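Long-range contacts in replication protein B (Plasmid RSF1010, PDB 3H20), which primes replication of a broad-host-range plasmid by synthesising short primers on single-stranded DNA, releasing diphosphate as nucleotides are joined: residues A[22-27]-A[59-64]; A[143-148]-A[164-169]. One frame throughout, in Å; residues are numbered along the deposited sequence.

Contact 1 (A[22-27]-A[59-64]). With DPO (diphosphate), chain E.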
loop_
_atom_site.group_PDB
_atom_site.type_symbol
_atom_site.label_atom_id
_atom_site.label_comp_id
_atom_site.label_asym_id
_atom_site.label_seq_id
_atom_site.Cartn_x
_atom_site.Cartn_y
_atom_site.Cartn_z
ATOM N N PHE A 22 18.109 10.563 11.628
ATOM C CA PHE A 22 16.975 9.782 12.129
ATOM C C PHE A 22 15.716 10.658 12.211
ATOM O O PHE A 22 15.811 11.869 12.449
ATOM C CB PHE A 22 17.267 9.284 13.558
ATOM C CG PHE A 22 18.476 8.365 13.671
ATOM C CD1 PHE A 22 19.751 8.887 13.881
ATOM C CD2 PHE A 22 18.320 6.983 13.584
ATOM C CE1 PHE A 22 20.864 8.044 13.997
ATOM C CE2 PHE A 22 19.424 6.121 13.690
ATOM C CZ PHE A 22 20.703 6.664 13.904
ATOM N N ASP A 23 14.548 10.042 12.041
ATOM C CA ASP A 23 13.291 10.661 12.447
ATOM C C ASP A 23 13.002 10.200 13.865
ATOM O O ASP A 23 13.062 9.001 14.151
ATOM C CB ASP A 23 12.129 10.224 11.550
ATOM C CG ASP A 23 12.265 10.720 10.142
ATOM O OD1 ASP A 23 12.788 11.848 9.953
ATOM O OD2 ASP A 23 11.841 9.981 9.229
ATOM N N ILE A 24 12.714 11.149 14.746
ATOM C CA ILE A 24 12.253 10.832 16.092
ATOM C C ILE A 24 10.773 11.200 16.170
ATOM O O ILE A 24 10.381 12.315 15.824
ATOM C CB ILE A 24 13.049 11.591 17.194
ATOM C CG1 ILE A 24 14.528 11.161 17.228
ATOM C CG2 ILE A 24 12.384 11.433 18.580
ATOM C CD1 ILE A 24 14.788 9.689 17.618
ATOM N N GLY A 25 9.952 10.250 16.602
ATOM C CA GLY A 25 8.517 10.502 16.766
ATOM C C GLY A 25 8.122 10.517 18.234
ATOM O O GLY A 25 8.566 9.684 19.030
ATOM N N VAL A 26 7.280 11.477 18.586
ATOM C CA VAL A 26 6.795 11.635 19.947
ATOM C C VAL A 26 5.259 11.658 19.894
ATOM O O VAL A 26 4.665 12.548 19.273
ATOM C CB VAL A 26 7.393 12.910 20.594
ATOM C CG1 VAL A 26 6.735 13.215 21.917
ATOM C CG2 VAL A 26 8.909 12.750 20.797
ATOM N N ARG A 27 4.628 10.656 20.510
ATOM C CA ARG A 27 3.165 10.518 20.498
ATOM C C ARG A 27 2.546 10.414 21.895
ATOM O O ARG A 27 2.922 9.551 22.694
ATOM C CB ARG A 27 2.726 9.314 19.661
ATOM C CG ARG A 27 1.211 9.197 19.502
ATOM C CD ARG A 27 0.791 7.975 18.687
ATOM N NE ARG A 27 -0.654 7.997 18.471
ATOM C CZ ARG A 27 -1.253 8.582 17.434
ATOM N NH1 ARG A 27 -2.578 8.565 17.334
ATOM N NH2 ARG A 27 -0.526 9.179 16.491
ATOM N N ASN A 59 4.122 10.688 26.767
ATOM C CA ASN A 59 4.467 10.443 25.355
ATOM C C ASN A 59 5.344 9.199 25.130
ATOM O O ASN A 59 6.337 8.997 25.847
ATOM C CB ASN A 59 5.179 11.673 24.760
ATOM C CG ASN A 59 4.270 12.897 24.657
ATOM O OD1 ASN A 59 3.557 13.072 23.667
ATOM N ND2 ASN A 59 4.295 13.746 25.678
ATOM N N ASP A 60 4.995 8.379 24.135
ATOM C CA ASP A 60 5.902 7.329 23.649
ATOM C C ASP A 60 6.919 7.919 22.661
ATOM O O ASP A 60 6.612 8.893 21.955
ATOM C CB ASP A 60 5.126 6.172 23.004
ATOM C CG ASP A 60 4.331 5.367 24.018
ATOM O OD1 ASP A 60 4.950 4.612 24.800
ATOM O OD2 ASP A 60 3.095 5.479 24.020
ATOM N N VAL A 61 8.122 7.346 22.650
ATOM C CA VAL A 61 9.244 7.839 21.847
ATOM C C VAL A 61 9.649 6.787 20.805
ATOM O O VAL A 61 10.008 5.650 21.151
ATOM C CB VAL A 61 10.474 8.218 22.729
ATOM C CG1 VAL A 61 11.577 8.898 21.890
ATOM C CG2 VAL A 61 10.051 9.124 23.908
ATOM N N TYR A 62 9.610 7.189 19.538
ATOM C CA TYR A 62 9.815 6.293 18.405
ATOM C C TYR A 62 10.989 6.753 17.543
ATOM O O TYR A 62 11.386 7.928 17.586
ATOM C CB TYR A 62 8.561 6.243 17.533
ATOM C CG TYR A 62 7.314 5.725 18.223
ATOM C CD1 TYR A 62 7.031 4.358 18.262
ATOM C CD2 TYR A 62 6.419 6.598 18.821
ATOM C CE1 TYR A 62 5.871 3.875 18.889
ATOM C CE2 TYR A 62 5.268 6.130 19.450
ATOM C CZ TYR A 62 5.002 4.770 19.479
ATOM O OH TYR A 62 3.861 4.321 20.111
ATOM N N ILE A 63 11.537 5.829 16.754
ATOM C CA ILE A 63 12.743 6.109 15.957
ATOM C C ILE A 63 12.757 5.292 14.662
ATOM O O ILE A 63 12.284 4.140 14.620
ATOM C CB ILE A 63 14.081 5.909 16.778
ATOM C CG1 ILE A 63 15.297 6.405 15.976
ATOM C CG2 ILE A 63 14.294 4.426 17.182
ATOM C CD1 ILE A 63 16.624 6.351 16.730
ATOM N N ARG A 64 13.252 5.922 13.603
ATOM C CA ARG A 64 13.523 5.250 12.333
ATOM C C ARG A 64 14.610 6.044 11.610
ATOM O O ARG A 64 14.833 7.220 11.935
ATOM C CB ARG A 64 12.255 5.157 11.465
ATOM C CG ARG A 64 11.695 6.512 11.007
ATOM C CD ARG A 64 10.380 6.383 10.236
ATOM N NE ARG A 64 9.880 7.705 9.857
ATOM C CZ ARG A 64 8.628 7.993 9.513
ATOM N NH1 ARG A 64 7.693 7.049 9.466
ATOM N NH2 ARG A 64 8.304 9.247 9.205
HETATM P P1 DPO E . 3.495 0.659 19.512
HETATM O O1 DPO E . 2.456 -0.389 18.867
HETATM O O2 DPO E . 2.925 2.048 19.355
HETATM O O3 DPO E . 4.870 0.356 18.956
HETATM O O4 DPO E . 3.452 0.270 21.083
HETATM P P2 DPO E . 3.682 -1.240 21.617
HETATM O O5 DPO E . 2.480 -2.010 21.122
HETATM O O6 DPO E . 5.009 -1.646 21.007
HETATM O O7 DPO E . 3.709 -1.092 23.116
#

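Contact 2 (A[143-148]-A[164-169]). With DPO (diphosphate), chain E.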
loop_
_atom_site.group_PDB
_atom_site.type_symbol
_atom_site.label_atom_id
_atom_site.label_comp_id
_atom_site.label_asym_id
_atom_site.label_seq_id
_atom_site.Cartn_x
_atom_site.Cartn_y
_atom_site.Cartn_z
ATOM N N TYR A 143 7.970 3.103 12.165
ATOM C CA TYR A 143 8.653 3.514 13.389
ATOM C C TYR A 143 8.878 2.306 14.303
ATOM O O TYR A 143 7.971 1.491 14.496
ATOM C CB TYR A 143 7.818 4.565 14.132
ATOM C CG TYR A 143 8.149 6.013 13.828
ATOM C CD1 TYR A 143 9.426 6.516 14.048
ATOM C CD2 TYR A 143 7.171 6.887 13.359
ATOM C CE1 TYR A 143 9.735 7.850 13.795
ATOM C CE2 TYR A 143 7.468 8.232 13.104
ATOM C CZ TYR A 143 8.761 8.699 13.323
ATOM O OH TYR A 143 9.060 10.031 13.085
ATOM N N GLY A 144 10.081 2.199 14.856
ATOM C CA GLY A 144 10.313 1.367 16.022
ATOM C C GLY A 144 10.427 2.175 17.298
ATOM O O GLY A 144 10.375 3.405 17.273
ATOM N N ARG A 145 10.584 1.481 18.421
ATOM C CA ARG A 145 10.753 2.139 19.711
ATOM C C ARG A 145 12.211 2.514 19.952
ATOM O O ARG A 145 13.122 1.773 19.582
ATOM C CB ARG A 145 10.247 1.239 20.841
ATOM C CG ARG A 145 8.750 0.982 20.806
ATOM C CD ARG A 145 7.964 2.253 21.086
ATOM N NE ARG A 145 6.609 1.970 21.549
ATOM C CZ ARG A 145 6.107 2.403 22.701
ATOM N NH1 ARG A 145 4.862 2.096 23.041
ATOM N NH2 ARG A 145 6.848 3.146 23.512
ATOM N N LEU A 146 12.424 3.668 20.576
ATOM C CA LEU A 146 13.751 4.052 21.045
ATOM C C LEU A 146 13.971 3.619 22.490
ATOM O O LEU A 146 13.161 3.918 23.368
ATOM C CB LEU A 146 13.950 5.563 20.913
ATOM C CG LEU A 146 15.314 6.107 21.339
ATOM C CD1 LEU A 146 16.394 5.685 20.353
ATOM C CD2 LEU A 146 15.271 7.621 21.475
ATOM N N ALA A 147 15.070 2.913 22.731
ATOM C CA ALA A 147 15.376 2.399 24.061
ATOM C C ALA A 147 15.662 3.535 25.038
ATOM O O ALA A 147 16.115 4.609 24.641
ATOM C CB ALA A 147 16.553 1.439 24.002
ATOM N N GLY A 148 15.396 3.291 26.317
ATOM C CA GLY A 148 15.738 4.255 27.377
ATOM C C GLY A 148 14.545 5.027 27.923
ATOM O O GLY A 148 14.711 5.950 28.739
ATOM N N PRO A 164 6.184 -0.436 31.860
ATOM C CA PRO A 164 7.439 -1.098 31.491
ATOM C C PRO A 164 8.431 -0.203 30.754
ATOM O O PRO A 164 8.032 0.717 30.039
ATOM C CB PRO A 164 6.985 -2.244 30.578
ATOM C CG PRO A 164 5.669 -1.825 30.047
ATOM C CD PRO A 164 5.049 -0.887 31.036
ATOM N N TRP A 165 9.715 -0.500 30.931
ATOM C CA TRP A 165 10.800 0.209 30.256
ATOM C C TRP A 165 11.164 -0.445 28.926
ATOM O O TRP A 165 11.195 -1.675 28.822
ATOM C CB TRP A 165 12.026 0.250 31.162
ATOM C CG TRP A 165 11.894 1.265 32.231
ATOM C CD1 TRP A 165 11.330 1.100 33.463
ATOM C CD2 TRP A 165 12.309 2.629 32.154
ATOM N NE1 TRP A 165 11.377 2.286 34.168
ATOM C CE2 TRP A 165 11.981 3.237 33.386
ATOM C CE3 TRP A 165 12.941 3.396 31.166
ATOM C CZ2 TRP A 165 12.256 4.576 33.649
ATOM C CZ3 TRP A 165 13.217 4.722 31.431
ATOM C CH2 TRP A 165 12.873 5.300 32.662
ATOM N N VAL A 166 11.435 0.381 27.913
ATOM C CA VAL A 166 11.909 -0.113 26.615
ATOM C C VAL A 166 13.431 -0.325 26.697
ATOM O O VAL A 166 14.184 0.618 26.944
ATOM C CB VAL A 166 11.536 0.873 25.468
ATOM C CG1 VAL A 166 12.012 0.362 24.099
ATOM C CG2 VAL A 166 10.025 1.126 25.447
ATOM N N LEU A 167 13.878 -1.565 26.502
ATOM C CA LEU A 167 15.285 -1.924 26.754
ATOM C C LEU A 167 16.023 -2.335 25.491
ATOM O O LEU A 167 15.467 -3.057 24.668
ATOM C CB LEU A 167 15.369 -3.068 27.768
ATOM C CG LEU A 167 14.643 -2.815 29.100
ATOM C CD1 LEU A 167 14.514 -4.101 29.911
ATOM C CD2 LEU A 167 15.313 -1.726 29.916
ATOM N N LEU A 168 17.276 -1.894 25.356
ATOM C CA LEU A 168 18.150 -2.388 24.285
ATOM C C LEU A 168 18.805 -3.695 24.726
ATOM O O LEU A 168 19.646 -3.697 25.615
ATOM C CB LEU A 168 19.238 -1.360 23.938
ATOM C CG LEU A 168 20.116 -1.664 22.715
ATOM C CD1 LEU A 168 19.311 -1.579 21.415
ATOM C CD2 LEU A 168 21.308 -0.691 22.687
ATOM N N ARG A 169 18.433 -4.798 24.085
ATOM C CA ARG A 169 18.867 -6.141 24.516
ATOM C C ARG A 169 20.141 -6.632 23.824
ATOM O O ARG A 169 20.947 -7.355 24.418
ATOM C CB ARG A 169 17.729 -7.162 24.335
ATOM C CG ARG A 169 16.562 -6.955 25.297
ATOM C CD ARG A 169 17.075 -6.766 26.722
ATOM N NE ARG A 169 16.110 -7.166 27.733
ATOM C CZ ARG A 169 16.271 -6.992 29.045
ATOM N NH1 ARG A 169 17.371 -6.404 29.515
ATOM N NH2 ARG A 169 15.330 -7.413 29.893
HETATM P P1 DPO E . 3.495 0.659 19.512
HETATM O O1 DPO E . 2.456 -0.389 18.867
HETATM O O2 DPO E . 2.925 2.048 19.355
HETATM O O3 DPO E . 4.870 0.356 18.956
HETATM O O4 DPO E . 3.452 0.270 21.083
HETATM P P2 DPO E . 3.682 -1.240 21.617
HETATM O O5 DPO E . 2.480 -2.010 21.122
HETATM O O6 DPO E . 5.009 -1.646 21.007
HETATM O O7 DPO E . 3.709 -1.092 23.116
#

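Contact 1 (A[22-27]-A[59-64])
Asp23 OD2 is gripped by two arginines: Arg64 NE reaches it from the partner strand at 3.1 Å, and Arg141 forms a second salt bridge to the same oxygen. The Arg64 bond is nearly straight (163° at the hydrogen) and meets OD2 on its anti side, close to the carboxylate plane, while the carboxylate and guanidinium planes stand 70° apart. CG of Arg64 sits between its backbone N and carbonyl carbon (chi1 64°), and the extended chain beyond carries NE across to Asp23. Arg64 NH1 bonds to Arg141 O, and its guanidinium makes a cation-pi contact with Tyr143. Replacement of Arg64 by alanine is likely to leave Asp23 with Arg141 alone of the two arginines, and to take from Arg141 O its NH1 donor and from Tyr143 its cation. The backbones run antiparallel, with Asp23-Arg64, Gly25-Tyr62 and Arg27-Asp60 as hydrogen-bonded pairs; Tyr62 N to Gly25 O measures 2.8 Å. Tyr62 lies on the same face as Asp23 and Arg64, its ring edge meeting CB of Arg27 at CE2 (4.1 Å), and its OH gives a 2.6 Å hydrogen bond to O2 of the diphosphate. On the other face Ile24 CD1 meets Ile63 CG1 at 3.7 Å; Ile63 CD1 also touches Phe22 CD2, and at the far end of the pairing Val26 CG1 meets CB of Asn59. Helix 6-17 packs on Phe22 and Ile63, helix 48-56 on Ile24 and Val26. The pair forms the middle of a four-stranded antiparallel sheet of the N-terminal primase domain, flanked by strands 34-40 and 144-145.

Contact 2 (A[143-148]-A[164-169])
Gly148 N donates to Val166 O at 3.0 Å, an almost straight bond (174° at the hydrogen). Beside it the CA of Ala147 makes a longer C-H...O approach to the same oxygen, and CB of Ala147 lies 3.9 Å from CB of Leu168. Val166 points at the other segment: with CG1 anti to the backbone N (chi1 -179°), that methyl meets CB of Arg145 at 3.8 Å and Leu146 O at the same distance. Trp165 brings the edge of its indole, at CZ3, to within 3.3 Å of Gly148 O. Gly148 has a positive phi (104°), where a side chain would be jammed against the preceding carbonyl oxygen. The touching parts of the two segments run nearly at right angles, and they join the two antiparallel sheets of the N-terminal primase domain: strand 144-145 edges one, strand 167-170 the other. The Arg145 chain bends at chi2, and its NH1 bonds to the bridging O4 of the diphosphate at 3.0 Å, in a pocket completed by Tyr62, Asn151 and Lys153. Farther out, Asp60 is the partner of Arg145 NH2, Gln106 accepts from the Arg145 backbone N, and Gln13 of helix 6-17 bonds to both Arg145 O and Ala147 N. Val98 of strand 96-99 packs against the side chains of Val166 and Leu168.

Contact 1 closes before contact 2 opens along the chain, yet their centres lie about 11 Å apart, and strands 59-65 and 144-145 are neighbours in one sheet. Ile63 N lies 2.7 Å from Gly144 O, a probable backbone hydrogen bond along that seam. Both contacts reach the diphosphate, contact 1 through Tyr62 and contact 2 through Arg145, whose NE packs 3.4 Å from Tyr62 CE1. Asp60 of contact 1 is the second-shell partner: its OD1 lies 2.7 Å from Arg145 NH2, a salt bridge that probably steadies the guanidinium. Asp60 OD1 also accepts from Arg152 N, next to the ligand-binding residues Asn151 and Lys153.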